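Local structure of MdcD (Pseudomonas aeruginosa, 5VIP) at residues 120-123 / 124-127; 14-18 / 19-23; 174-177 / 178-181; 100-103 / 104-108. The protein probably serves as the carboxy-lyase (decarboxylase) beta subunit of a biotin-independent malonate decarboxylase, in a carboxyltransferase fold of the ClpP/crotonase clan. One frame throughout, in Å; residues are numbered along the deposited sequence.

Along the chain the order is contact 2, contact 4, contact 1, contact 3, all within one carboxyltransferase domain of the ClpP/crotonase clan. Contacts 4 and 1 bracket strand 111-115 of the central mixed sheet: contact 4 ends helix 87-105 ahead of the strand, contact 1 starts helix 126-143 after it, and their centres lie about 31 Å apart. Contact 2 opens helix 18-25, and contact 3 turns the chain out of strand 172-176. These two centres are about 15 Å apart and they meet by packing, T14 CG2 on T176 OG1. All four are thus reversals or helix ends around the sheet; contacts 1, 3 and 4 touch the partner protein, whereas contact 2 does not.

Contact 1. Residues 120-123 / 124-127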
ATOM      1  N   GLY B 120      -6.169   1.773  10.555  1.00 26.14           N
ATOM      2  CA  GLY B 120      -6.408   2.514   9.330  1.00 28.53           C
ATOM      3  C   GLY B 120      -5.911   3.944   9.394  1.00 28.69           C
ATOM      4  O   GLY B 120      -4.911   4.224  10.038  1.00 30.19           O
ATOM      5  N   VAL B 121      -6.592   4.857   8.715  1.00 25.43           N
ATOM      6  CA  VAL B 121      -6.183   6.256   8.763  1.00 24.57           C
ATOM      7  C   VAL B 121      -7.178   7.105   9.551  1.00 25.52           C
ATOM      8  O   VAL B 121      -8.322   6.707   9.770  1.00 29.50           O
ATOM      9  CB  VAL B 121      -6.017   6.844   7.344  1.00 24.98           C
ATOM     10  CG1 VAL B 121      -5.058   5.988   6.541  1.00 24.55           C
ATOM     11  CG2 VAL B 121      -7.344   6.889   6.660  1.00 26.09           C
ATOM     12  N   ARG B 122      -6.721   8.269   9.991  1.00 27.46           N
ATOM     13  CA  ARG B 122      -7.583   9.250  10.627  1.00 28.94           C
ATOM     14  C   ARG B 122      -8.471   9.940   9.609  1.00 30.16           C
ATOM     15  O   ARG B 122      -7.967  10.598   8.696  1.00 26.61           O
ATOM     16  CB  ARG B 122      -6.751  10.293  11.349  1.00 30.28           C
ATOM     17  CG  ARG B 122      -6.053   9.753  12.551  1.00 36.16           C
ATOM     18  CD  ARG B 122      -5.126  10.782  13.109  1.00 36.80           C
ATOM     19  NE  ARG B 122      -3.975  10.146  13.730  1.00 37.52           N
ATOM     20  CZ  ARG B 122      -2.915  10.815  14.160  1.00 41.95           C
ATOM     21  NH1 ARG B 122      -2.881  12.139  14.029  1.00 40.40           N
ATOM     22  NH2 ARG B 122      -1.896  10.164  14.715  1.00 38.71           N
ATOM     23  N   LEU B 123      -9.782   9.814   9.784  1.00 32.07           N
ATOM     24  CA  LEU B 123     -10.731  10.394   8.836  1.00 30.24           C
ATOM     25  C   LEU B 123     -10.439  11.871   8.576  1.00 29.53           C
ATOM     26  O   LEU B 123     -10.490  12.315   7.436  1.00 27.88           O
ATOM     27  CB  LEU B 123     -12.166  10.207   9.333  1.00 30.35           C
ATOM     28  CG  LEU B 123     -13.253  10.869   8.480  1.00 33.46           C
ATOM     29  CD1 LEU B 123     -13.158  10.448   7.022  1.00 30.93           C
ATOM     30  CD2 LEU B 123     -14.621  10.527   9.037  1.00 35.70           C
ATOM     31  N   GLN B 124     -10.077  12.611   9.625  1.00 28.32           N
ATOM     32  CA  GLN B 124      -9.785  14.041   9.516  1.00 26.92           C
ATOM     33  C   GLN B 124      -8.541  14.374   8.678  1.00 28.88           C
ATOM     34  O   GLN B 124      -8.384  15.505   8.212  1.00 27.75           O
ATOM     35  CB  GLN B 124      -9.625  14.648  10.913  1.00 38.28           C
ATOM     36  CG  GLN B 124     -10.573  14.058  11.953  1.00 40.77           C
ATOM     37  CD  GLN B 124      -9.992  12.826  12.633  1.00 36.40           C
ATOM     38  OE1 GLN B 124      -8.850  12.837  13.095  1.00 46.28           O
ATOM     39  NE2 GLN B 124     -10.771  11.751  12.678  1.00 38.45           N
ATOM     40  N   GLU B 125      -7.643  13.405   8.508  1.00 26.43           N
ATOM     41  CA  GLU B 125      -6.478  13.602   7.650  1.00 23.42           C
ATOM     42  C   GLU B 125      -6.440  12.514   6.570  1.00 26.11           C
ATOM     43  O   GLU B 125      -5.365  12.159   6.081  1.00 17.68           O
ATOM     44  CB  GLU B 125      -5.179  13.573   8.475  1.00 25.84           C
ATOM     45  CG  GLU B 125      -5.249  14.306   9.814  1.00 30.96           C
ATOM     46  CD  GLU B 125      -4.057  14.009  10.717  1.00 34.47           C
ATOM     47  OE1 GLU B 125      -2.907  14.212  10.285  1.00 34.80           O
ATOM     48  OE2 GLU B 125      -4.272  13.565  11.863  1.00 39.50           O
ATOM     49  N   ALA B 126      -7.617  12.011   6.190  1.00 21.16           N
ATOM     50  CA  ALA B 126      -7.721  10.744   5.463  1.00 23.46           C
ATOM     51  C   ALA B 126      -6.773  10.627   4.269  1.00 22.85           C
ATOM     52  O   ALA B 126      -6.063   9.630   4.143  1.00 19.56           O
ATOM     53  CB  ALA B 126      -9.165  10.512   5.008  1.00 22.42           C
ATOM     54  N   ASN B 127      -6.730  11.630   3.400  1.00 20.12           N
ATOM     55  CA  ASN B 127      -5.918  11.473   2.194  1.00 22.52           C
ATOM     56  C   ASN B 127      -4.418  11.666   2.430  1.00 20.13           C
ATOM     57  O   ASN B 127      -3.594  11.147   1.678  1.00 17.66           O
ATOM     58  CB  ASN B 127      -6.419  12.416   1.096  1.00 18.12           C
ATOM     59  CG  ASN B 127      -7.481  11.760   0.233  1.00 21.50           C
ATOM     60  OD1 ASN B 127      -7.304  10.632  -0.229  1.00 19.72           O
ATOM     61  ND2 ASN B 127      -8.604  12.445   0.034  1.00 22.09           N
TER
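V121 lies over the start of helix 126-143, its CG2 methyl 3.9 Å from A126 O and more loosely beside A126 CB. A branched apolar side chain suits this place, because V121 also packs on an apolar side chain of the other protein chain. R122 carries the polar part of the contact. Its backbone O accepts from E125 N at 2.8 Å. The R122 side chain runs beside that of E125 in the same direction, and the two end in a salt bridge, R122 NH1 to E125 OE2 at 2.9 Å. OE2 receives NH1 on its syn lone pair, at the edge of the guanidinium and somewhat tilted from its plane, which is turned 65° from the carboxylate. E125 CG is anti to its carbonyl carbon (chi1 -41°), and the extended chain beyond it carries OE2 alongside the arginine, within 3.2 Å of R122 CD. Both charged groups have second partners: R122 NE binds S84 O, and E125 OE1 binds E87 N, which ties the turn to the segment opening helix 87-105. Q124 OE1 comes 3.7 Å from R122 CB, beside the base of the arginine and far from its guanidinium. L123 O accepts from A126 N at 3.1 Å. The buried L123 side chain meets an apolar side chain of the other protein chain, while the small A126 CB fits 3.3 Å from L123 O. With E125 as N-cap residue, this is a tight turn leading into a helix of the carboxyltransferase fold, at the interface between the two proteins.

Contact 2. Residues 14-18 / 19-23; sequences TELGA and RQRAR
R21 reaches back from the first turn of helix 18-25 to bind T14 O and L16 O, carbonyls of the loop that leads into this helix N-terminus. G17 is the N-cap residue, and its O accepts from R21 N at 2.8 Å as the first turn closes. From there the side chain runs back along the loop. R21 CB touches both G17 O and A18 O, each at 3.6 Å. CG, anti to the carbonyl carbon (chi1 -69°), is directed back toward the loop, where R21 CG lies 3.2 Å from G17 O and packs on L16 CB. CD passes near L16 O and G17 O, and the chain stays extended to NE, which donates to L16 O at 2.8 Å. That donor stands above the L16 carbonyl plane. Further on, R21 NH2 donates to T14 O at 2.8 Å, and it makes a weak bond to L16 O as well. Both carbonyls sit near the edge of the guanidinium, somewhat tilted from its plane. Arginine suits the place, being long and having several donors for these separate acceptors; NH2 also binds G155 O, and NH1 has a long, weak ion pair with E117. T14 itself turns its hydroxyl to D227 OD2.

Small residues suit the core side of the helix, where A18 CB packs on A75 of strand 69-76 and A22 lies on L73. L16 CB touches Q20 CB at 3.9 Å, the two side chains crossing. Beyond that point the extended glutamine brings OE1 to the N-cap residue, and G17 N donates to Q20 OE1 at 2.9 Å, almost straight at 172° and in the carbonyl plane of the amide.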
ATOM      1  N   THR B  14       2.586  -8.281  24.870  1.00 20.45           N
ATOM      2  CA  THR B  14       1.393  -7.536  24.479  1.00 21.93           C
ATOM      3  C   THR B  14       0.942  -6.533  25.550  1.00 24.63           C
ATOM      4  O   THR B  14       0.301  -5.533  25.229  1.00 25.74           O
ATOM      5  CB  THR B  14       0.231  -8.475  24.177  1.00 27.58           C
ATOM      6  OG1 THR B  14      -0.045  -9.250  25.346  1.00 33.51           O
ATOM      7  CG2 THR B  14       0.578  -9.417  23.024  1.00 25.99           C
ATOM      8  N   GLU B  15       1.287  -6.802  26.808  1.00 22.60           N
ATOM      9  CA  GLU B  15       0.966  -5.908  27.924  1.00 29.65           C
ATOM     10  C   GLU B  15       1.687  -4.565  27.827  1.00 27.14           C
ATOM     11  O   GLU B  15       1.306  -3.612  28.492  1.00 25.02           O
ATOM     12  CB  GLU B  15       1.335  -6.557  29.263  1.00 30.57           C
ATOM     13  CG  GLU B  15       0.383  -7.632  29.761  1.00 39.58           C
ATOM     14  CD  GLU B  15       0.793  -8.190  31.131  1.00 47.03           C
ATOM     15  OE1 GLU B  15       1.529  -7.493  31.874  1.00 50.31           O
ATOM     16  OE2 GLU B  15       0.387  -9.330  31.459  1.00 50.61           O
ATOM     17  N   LEU B  16       2.751  -4.508  27.030  1.00 24.98           N
ATOM     18  CA  LEU B  16       3.582  -3.305  26.947  1.00 22.99           C
ATOM     19  C   LEU B  16       2.993  -2.286  25.985  1.00 20.73           C
ATOM     20  O   LEU B  16       2.367  -2.661  24.990  1.00 21.21           O
ATOM     21  CB  LEU B  16       5.004  -3.664  26.504  1.00 20.29           C
ATOM     22  CG  LEU B  16       5.752  -4.679  27.373  1.00 24.59           C
ATOM     23  CD1 LEU B  16       7.154  -4.934  26.834  1.00 23.29           C
ATOM     24  CD2 LEU B  16       5.820  -4.182  28.800  1.00 23.42           C
ATOM     25  N   GLY B  17       3.186  -1.000  26.284  1.00 20.56           N
ATOM     26  CA  GLY B  17       2.787   0.047  25.356  1.00 21.06           C
ATOM     27  C   GLY B  17       3.823   0.075  24.250  1.00 23.51           C
ATOM     28  O   GLY B  17       4.857  -0.601  24.360  1.00 17.88           O
ATOM     29  N   ALA B  18       3.575   0.861  23.204  1.00 20.61           N
ATOM     30  CA  ALA B  18       4.461   0.889  22.038  1.00 20.58           C
ATOM     31  C   ALA B  18       5.888   1.306  22.384  1.00 17.66           C
ATOM     32  O   ALA B  18       6.846   0.729  21.883  1.00 15.65           O
ATOM     33  CB  ALA B  18       3.902   1.821  20.974  1.00 17.33           C
ATOM     34  N   ARG B  19       6.029   2.313  23.238  1.00 17.64           N
ATOM     35  CA  ARG B  19       7.347   2.819  23.593  1.00 15.66           C
ATOM     36  C   ARG B  19       8.101   1.788  24.433  1.00 15.87           C
ATOM     37  O   ARG B  19       9.298   1.571  24.249  1.00 16.67           O
ATOM     38  CB  ARG B  19       7.215   4.170  24.328  1.00 20.55           C
ATOM     39  CG  ARG B  19       8.537   4.884  24.601  1.00 25.53           C
ATOM     40  CD  ARG B  19       8.311   6.303  25.160  1.00 25.17           C
ATOM     41  NE  ARG B  19       8.013   7.258  24.095  1.00 26.99           N
ATOM     42  CZ  ARG B  19       6.795   7.697  23.795  1.00 30.35           C
ATOM     43  NH1 ARG B  19       5.743   7.274  24.489  1.00 31.28           N
ATOM     44  NH2 ARG B  19       6.632   8.568  22.807  1.00 28.45           N
ATOM     45  N   GLN B  20       7.394   1.126  25.337  1.00 15.15           N
ATOM     46  CA  GLN B  20       8.015   0.060  26.108  1.00 14.52           C
ATOM     47  C   GLN B  20       8.410  -1.125  25.231  1.00 16.01           C
ATOM     48  O   GLN B  20       9.450  -1.728  25.438  1.00 14.37           O
ATOM     49  CB  GLN B  20       7.079  -0.425  27.199  1.00 19.28           C
ATOM     50  CG  GLN B  20       6.780   0.614  28.260  1.00 24.22           C
ATOM     51  CD  GLN B  20       5.656   0.159  29.154  1.00 28.02           C
ATOM     52  OE1 GLN B  20       4.624  -0.313  28.672  1.00 25.67           O
ATOM     53  NE2 GLN B  20       5.849   0.279  30.464  1.00 30.23           N
ATOM     54  N   ARG B  21       7.570  -1.469  24.270  1.00 13.96           N
ATOM     55  CA  ARG B  21       7.922  -2.557  23.340  1.00 14.94           C
ATOM     56  C   ARG B  21       9.218  -2.227  22.604  1.00 15.66           C
ATOM     57  O   ARG B  21      10.098  -3.077  22.446  1.00 14.00           O
ATOM     58  CB  ARG B  21       6.788  -2.802  22.340  1.00 14.95           C
ATOM     59  CG  ARG B  21       5.532  -3.401  22.961  1.00 15.58           C
ATOM     60  CD  ARG B  21       4.416  -3.536  21.920  1.00 17.65           C
ATOM     61  NE  ARG B  21       3.156  -3.886  22.557  1.00 21.20           N
ATOM     62  CZ  ARG B  21       2.107  -4.416  21.933  1.00 19.14           C
ATOM     63  NH1 ARG B  21       2.155  -4.674  20.637  1.00 18.26           N
ATOM     64  NH2 ARG B  21       1.006  -4.696  22.622  1.00 20.76           N
ATOM     65  N   ALA B  22       9.339  -0.978  22.169  1.00 14.05           N
ATOM     66  CA  ALA B  22      10.512  -0.548  21.403  1.00 14.75           C
ATOM     67  C   ALA B  22      11.776  -0.621  22.254  1.00 16.95           C
ATOM     68  O   ALA B  22      12.818  -1.111  21.809  1.00 15.71           O
ATOM     69  CB  ALA B  22      10.306   0.864  20.864  1.00 17.83           C
ATOM     70  N   ARG B  23      11.680  -0.144  23.486  1.00 16.02           N
ATOM     71  CA  ARG B  23      12.810  -0.175  24.404  1.00 19.28           C
ATOM     72  C   ARG B  23      13.198  -1.610  24.759  1.00 15.97           C
ATOM     73  O   ARG B  23      14.375  -1.927  24.904  1.00 17.87           O
ATOM     74  CB  ARG B  23      12.466   0.611  25.673  1.00 18.85           C
ATOM     75  CG  ARG B  23      13.545   0.618  26.754  1.00 24.46           C
ATOM     76  CD  ARG B  23      13.042   1.400  27.975  1.00 30.89           C
ATOM     77  NE  ARG B  23      12.793   2.806  27.647  1.00 33.83           N
ATOM     78  CZ  ARG B  23      11.594   3.343  27.443  1.00 34.61           C
ATOM     79  NH1 ARG B  23      10.495   2.602  27.547  1.00 35.42           N
ATOM     80  NH2 ARG B  23      11.493   4.630  27.141  1.00 35.15           N
TER

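Contact 3. Residues 174-177 / 178-181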
ATOM      1  N   LEU B 174       5.741 -11.586  11.868  1.00 12.62           N
ATOM      2  CA  LEU B 174       5.697 -12.387  13.089  1.00 12.76           C
ATOM      3  C   LEU B 174       4.433 -12.034  13.845  1.00 15.06           C
ATOM      4  O   LEU B 174       4.121 -10.855  14.021  1.00 16.76           O
ATOM      5  CB  LEU B 174       6.935 -12.148  13.975  1.00 12.74           C
ATOM      6  CG  LEU B 174       8.303 -12.014  13.280  1.00 15.50           C
ATOM      7  CD1 LEU B 174       9.458 -11.947  14.289  1.00 13.26           C
ATOM      8  CD2 LEU B 174       8.522 -13.080  12.236  1.00 17.63           C
ATOM      9  N   VAL B 175       3.699 -13.045  14.292  1.00 15.45           N
ATOM     10  CA  VAL B 175       2.438 -12.794  14.972  1.00 14.37           C
ATOM     11  C   VAL B 175       2.330 -13.573  16.283  1.00 18.21           C
ATOM     12  O   VAL B 175       2.984 -14.600  16.471  1.00 19.37           O
ATOM     13  CB  VAL B 175       1.237 -13.158  14.077  1.00 15.59           C
ATOM     14  CG1 VAL B 175       1.193 -12.267  12.824  1.00 15.75           C
ATOM     15  CG2 VAL B 175       1.288 -14.652  13.701  1.00 16.76           C
ATOM     16  N   THR B 176       1.498 -13.069  17.188  1.00 17.99           N
ATOM     17  CA  THR B 176       1.162 -13.789  18.408  1.00 19.68           C
ATOM     18  C   THR B 176      -0.242 -14.371  18.273  1.00 22.68           C
ATOM     19  O   THR B 176      -0.937 -14.116  17.283  1.00 22.72           O
ATOM     20  CB  THR B 176       1.209 -12.870  19.646  1.00 19.28           C
ATOM     21  OG1 THR B 176       0.226 -11.837  19.492  1.00 24.57           O
ATOM     22  CG2 THR B 176       2.574 -12.225  19.791  1.00 20.00           C
ATOM     23  N   ARG B 177      -0.668 -15.129  19.278  1.00 22.50           N
ATOM     24  CA  ARG B 177      -2.038 -15.636  19.318  1.00 26.84           C
ATOM     25  C   ARG B 177      -3.073 -14.509  19.353  1.00 25.20           C
ATOM     26  O   ARG B 177      -4.140 -14.621  18.750  1.00 26.84           O
ATOM     27  CB  ARG B 177      -2.238 -16.550  20.531  1.00 30.61           C
ATOM     28  CG  ARG B 177      -3.642 -17.127  20.616  1.00 38.38           C
ATOM     29  CD  ARG B 177      -3.706 -18.450  21.381  1.00 42.47           C
ATOM     30  NE  ARG B 177      -4.900 -19.221  21.028  1.00 51.00           N
ATOM     31  CZ  ARG B 177      -6.156 -18.812  21.208  1.00 60.65           C
ATOM     32  NH1 ARG B 177      -6.419 -17.633  21.767  1.00 54.91           N
ATOM     33  NH2 ARG B 177      -7.162 -19.596  20.839  1.00 66.56           N
ATOM     34  N   GLU B 178      -2.757 -13.424  20.054  1.00 23.96           N
ATOM     35  CA  GLU B 178      -3.683 -12.287  20.178  1.00 32.28           C
ATOM     36  C   GLU B 178      -3.685 -11.353  18.964  1.00 29.88           C
ATOM     37  O   GLU B 178      -4.467 -10.399  18.895  1.00 26.81           O
ATOM     38  CB  GLU B 178      -3.358 -11.471  21.432  1.00 33.90           C
ATOM     39  CG  GLU B 178      -4.096 -11.931  22.691  1.00 42.40           C
ATOM     40  CD  GLU B 178      -5.612 -11.890  22.536  1.00 52.40           C
ATOM     41  OE1 GLU B 178      -6.203 -10.797  22.705  1.00 54.27           O
ATOM     42  OE2 GLU B 178      -6.213 -12.952  22.256  1.00 55.34           O
ATOM     43  N   ALA B 179      -2.810 -11.620  18.005  1.00 22.21           N
ATOM     44  CA  ALA B 179      -2.717 -10.766  16.833  1.00 20.65           C
ATOM     45  C   ALA B 179      -3.827 -11.066  15.851  1.00 21.25           C
ATOM     46  O   ALA B 179      -4.202 -12.226  15.672  1.00 19.40           O
ATOM     47  CB  ALA B 179      -1.379 -10.957  16.142  1.00 17.01           C
ATOM     48  N   ARG B 180      -4.310 -10.013  15.196  1.00 16.97           N
ATOM     49  CA  ARG B 180      -5.100 -10.138  13.978  1.00 16.56           C
ATOM     50  C   ARG B 180      -4.457  -9.335  12.848  1.00 15.94           C
ATOM     51  O   ARG B 180      -3.908  -8.263  13.074  1.00 18.66           O
ATOM     52  CB  ARG B 180      -6.537  -9.671  14.212  1.00 20.36           C
ATOM     53  CG  ARG B 180      -7.329 -10.550  15.181  1.00 25.44           C
ATOM     54  CD  ARG B 180      -8.656  -9.877  15.569  1.00 35.68           C
ATOM     55  NE  ARG B 180      -8.444  -8.583  16.228  1.00 39.76           N
ATOM     56  CZ  ARG B 180      -9.212  -7.505  16.048  1.00 34.65           C
ATOM     57  NH1 ARG B 180     -10.245  -7.547  15.216  1.00 39.77           N
ATOM     58  NH2 ARG B 180      -8.934  -6.376  16.689  1.00 35.35           N
ATOM     59  N   LEU B 181      -4.525  -9.865  11.629  1.00 17.36           N
ATOM     60  CA  LEU B 181      -3.968  -9.201  10.453  1.00 18.23           C
ATOM     61  C   LEU B 181      -4.930  -9.334   9.288  1.00 16.26           C
ATOM     62  O   LEU B 181      -5.277 -10.440   8.897  1.00 18.29           O
ATOM     63  CB  LEU B 181      -2.617  -9.811  10.074  1.00 15.33           C
ATOM     64  CG  LEU B 181      -1.944  -9.400   8.764  1.00 18.99           C
ATOM     65  CD1 LEU B 181      -1.622  -7.890   8.734  1.00 16.48           C
ATOM     66  CD2 LEU B 181      -0.660 -10.237   8.584  1.00 15.46           C
TER
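A type I beta turn from T176 to A179 reverses the chain at the end of strand 172-176 and sends it toward strand 181-182. V175 and A179 meet across the bend, CB to CB at 4.0 Å. The turn is closed by A179 N donating to T176 O at 3.2 Å, with an angle of 154° at the hydrogen. Alanine suits the closing position. Its single methyl stands 3.4 Å from T176 O and reaches I153 of the neighbouring strand 150-153, so it is buried with little bulk.

T176 opens the turn. Its OG1 lies between the backbone N and the carbonyl carbon (chi1 62°), which swings the hydroxyl over the bend, 3.4 Å from both E178 N and A179 N. The hydroxyl is hydrogen-bonded to A154 O, just past strand 150-153. The buried oxygen is thereby satisfied, and the turn is tied to the loop that follows that strand.

R177 and E178 occupy the two corner positions, where long charged side chains can extend into solvent. The R177 side chain also lies on Y224 of strand 223-225. The charged ends of R177 and E178 stay near one another without touching, R177 NH1 to E178 OE2 being 4.7 Å, so any attraction is probably mild. V175 remains within the sheet through backbone bonds to A223 and L225. This is a type I turn linking the central sheet to the small two-stranded parallel sheet of the carboxyltransferase fold.

Contact 4. Residues 100-103 / 104-108; sequences AAED and NRNGV
N104 grips A100 O twice near the end of helix 87-105. Its side-chain ND2 donates at 2.9 Å and its backbone N at 3.1 Å, the two reaching the oxygen from opposite faces of the carbonyl plane. The first bond has A100 O close to the plane of the amide, and CG lying anti to the carbonyl carbon (chi1 -84°) turns the amide back along the helix. Asparagine suits the place because the same ND2 also bonds T110 O, joining the last turn to the segment leading into strand 111-115.

D103 O receives V108 N at 2.9 Å and 160°, and a weak bond from N106 N. G107 N returns to N104 O at 3.0 Å. These 6-to-1 and 5-to-2 pairings end the helix, with glycine supplying the positive phi at G107, where a CB would collide with the preceding carbonyl. V108 then folds back over D103, V108 CB standing 4.0 Å from D103 CB. Its CG1 comes near the aspartate CG. The D103 carboxylate itself is held by T110 OG1 and by an aromatic side chain of the other protein chain.

R105 bends at chi3 and lays one guanidinium face over A101 O, which stands 3.9 Å from its plane. NH2 also touches A101 CB; the small alanine leaves room for the group, whose NH1 forms a salt bridge with D142 OD1 of helix 126-143. E102 lies alongside N106, CG to ND2 4.0 Å, and its carboxylate pairs with a basic side chain of the other protein. The whole is a Schellman C-cap closing the helix of a beta-alpha-beta unit, strand 69-76 to strand 111-115.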
ATOM      1  N   ALA B 100      16.750   4.563   6.342  1.00 15.00           N
ATOM      2  CA  ALA B 100      17.405   3.258   6.457  1.00 15.49           C
ATOM      3  C   ALA B 100      17.885   2.798   5.088  1.00 15.04           C
ATOM      4  O   ALA B 100      18.962   2.225   4.964  1.00 15.56           O
ATOM      5  CB  ALA B 100      16.476   2.222   7.071  1.00 14.58           C
ATOM      6  N   ALA B 101      17.086   3.054   4.059  1.00 15.35           N
ATOM      7  CA  ALA B 101      17.511   2.707   2.704  1.00 19.49           C
ATOM      8  C   ALA B 101      18.742   3.540   2.322  1.00 18.09           C
ATOM      9  O   ALA B 101      19.697   3.026   1.741  1.00 17.59           O
ATOM     10  CB  ALA B 101      16.373   2.927   1.714  1.00 16.88           C
ATOM     11  N   GLU B 102      18.715   4.827   2.663  1.00 18.36           N
ATOM     12  CA  GLU B 102      19.846   5.717   2.390  1.00 19.33           C
ATOM     13  C   GLU B 102      21.124   5.214   3.084  1.00 20.31           C
ATOM     14  O   GLU B 102      22.198   5.183   2.476  1.00 22.41           O
ATOM     15  CB  GLU B 102      19.493   7.142   2.824  1.00 22.00           C
ATOM     16  CG  GLU B 102      20.482   8.214   2.429  1.00 30.02           C
ATOM     17  CD  GLU B 102      19.873   9.608   2.542  1.00 32.15           C
ATOM     18  OE1 GLU B 102      20.599  10.547   2.930  1.00 41.60           O
ATOM     19  OE2 GLU B 102      18.665   9.761   2.245  1.00 35.62           O
ATOM     20  N   ASP B 103      20.997   4.800   4.345  1.00 18.15           N
ATOM     21  CA  ASP B 103      22.104   4.185   5.077  1.00 17.31           C
ATOM     22  C   ASP B 103      22.706   3.031   4.280  1.00 19.26           C
ATOM     23  O   ASP B 103      23.921   2.945   4.101  1.00 18.58           O
ATOM     24  CB  ASP B 103      21.640   3.660   6.451  1.00 20.65           C
ATOM     25  CG  ASP B 103      21.807   4.674   7.564  1.00 23.61           C
ATOM     26  OD1 ASP B 103      22.432   5.729   7.327  1.00 24.85           O
ATOM     27  OD2 ASP B 103      21.321   4.409   8.692  1.00 21.57           O
ATOM     28  N   ASN B 104      21.850   2.136   3.806  1.00 16.68           N
ATOM     29  CA  ASN B 104      22.324   0.953   3.100  1.00 19.13           C
ATOM     30  C   ASN B 104      23.042   1.315   1.804  1.00 19.22           C
ATOM     31  O   ASN B 104      24.035   0.672   1.449  1.00 24.18           O
ATOM     32  CB  ASN B 104      21.163  -0.012   2.827  1.00 16.90           C
ATOM     33  CG  ASN B 104      20.880  -0.910   4.017  1.00 19.51           C
ATOM     34  OD1 ASN B 104      21.505  -1.958   4.173  1.00 15.74           O
ATOM     35  ND2 ASN B 104      19.962  -0.486   4.882  1.00 16.44           N
ATOM     36  N   ARG B 105      22.561   2.341   1.109  1.00 20.70           N
ATOM     37  CA  ARG B 105      23.252   2.811  -0.096  1.00 25.76           C
ATOM     38  C   ARG B 105      24.600   3.443   0.253  1.00 27.08           C
ATOM     39  O   ARG B 105      25.478   3.541  -0.600  1.00 30.63           O
ATOM     40  CB  ARG B 105      22.398   3.807  -0.880  1.00 20.85           C
ATOM     41  CG  ARG B 105      21.320   3.139  -1.716  1.00 20.50           C
ATOM     42  CD  ARG B 105      20.560   4.147  -2.552  1.00 24.07           C
ATOM     43  NE  ARG B 105      19.533   4.856  -1.789  1.00 27.79           N
ATOM     44  CZ  ARG B 105      18.291   4.406  -1.631  1.00 23.74           C
ATOM     45  NH1 ARG B 105      17.941   3.248  -2.164  1.00 23.45           N
ATOM     46  NH2 ARG B 105      17.407   5.104  -0.938  1.00 27.79           N
ATOM     47  N   ASN B 106      24.756   3.855   1.511  1.00 24.18           N
ATOM     48  CA  ASN B 106      26.024   4.390   2.009  1.00 25.06           C
ATOM     49  C   ASN B 106      26.881   3.329   2.704  1.00 27.58           C
ATOM     50  O   ASN B 106      27.861   3.660   3.364  1.00 30.78           O
ATOM     51  CB  ASN B 106      25.779   5.546   2.987  1.00 29.40           C
ATOM     52  CG  ASN B 106      25.176   6.769   2.320  1.00 34.62           C
ATOM     53  OD1 ASN B 106      25.415   7.040   1.142  1.00 37.10           O
ATOM     54  ND2 ASN B 106      24.402   7.533   3.086  1.00 35.52           N
ATOM     55  N   GLY B 107      26.505   2.061   2.564  1.00 23.55           N
ATOM     56  CA  GLY B 107      27.280   0.968   3.123  1.00 26.24           C
ATOM     57  C   GLY B 107      27.012   0.635   4.579  1.00 24.01           C
ATOM     58  O   GLY B 107      27.767  -0.119   5.187  1.00 26.49           O
ATOM     59  N   VAL B 108      25.938   1.189   5.139  1.00 20.73           N
ATOM     60  CA  VAL B 108      25.590   0.962   6.540  1.00 21.10           C
ATOM     61  C   VAL B 108      24.348   0.078   6.591  1.00 19.33           C
ATOM     62  O   VAL B 108      23.310   0.488   6.116  1.00 19.21           O
ATOM     63  CB  VAL B 108      25.319   2.288   7.276  1.00 22.45           C
ATOM     64  CG1 VAL B 108      24.815   2.027   8.704  1.00 21.68           C
ATOM     65  CG2 VAL B 108      26.571   3.163   7.283  1.00 27.17           C
TER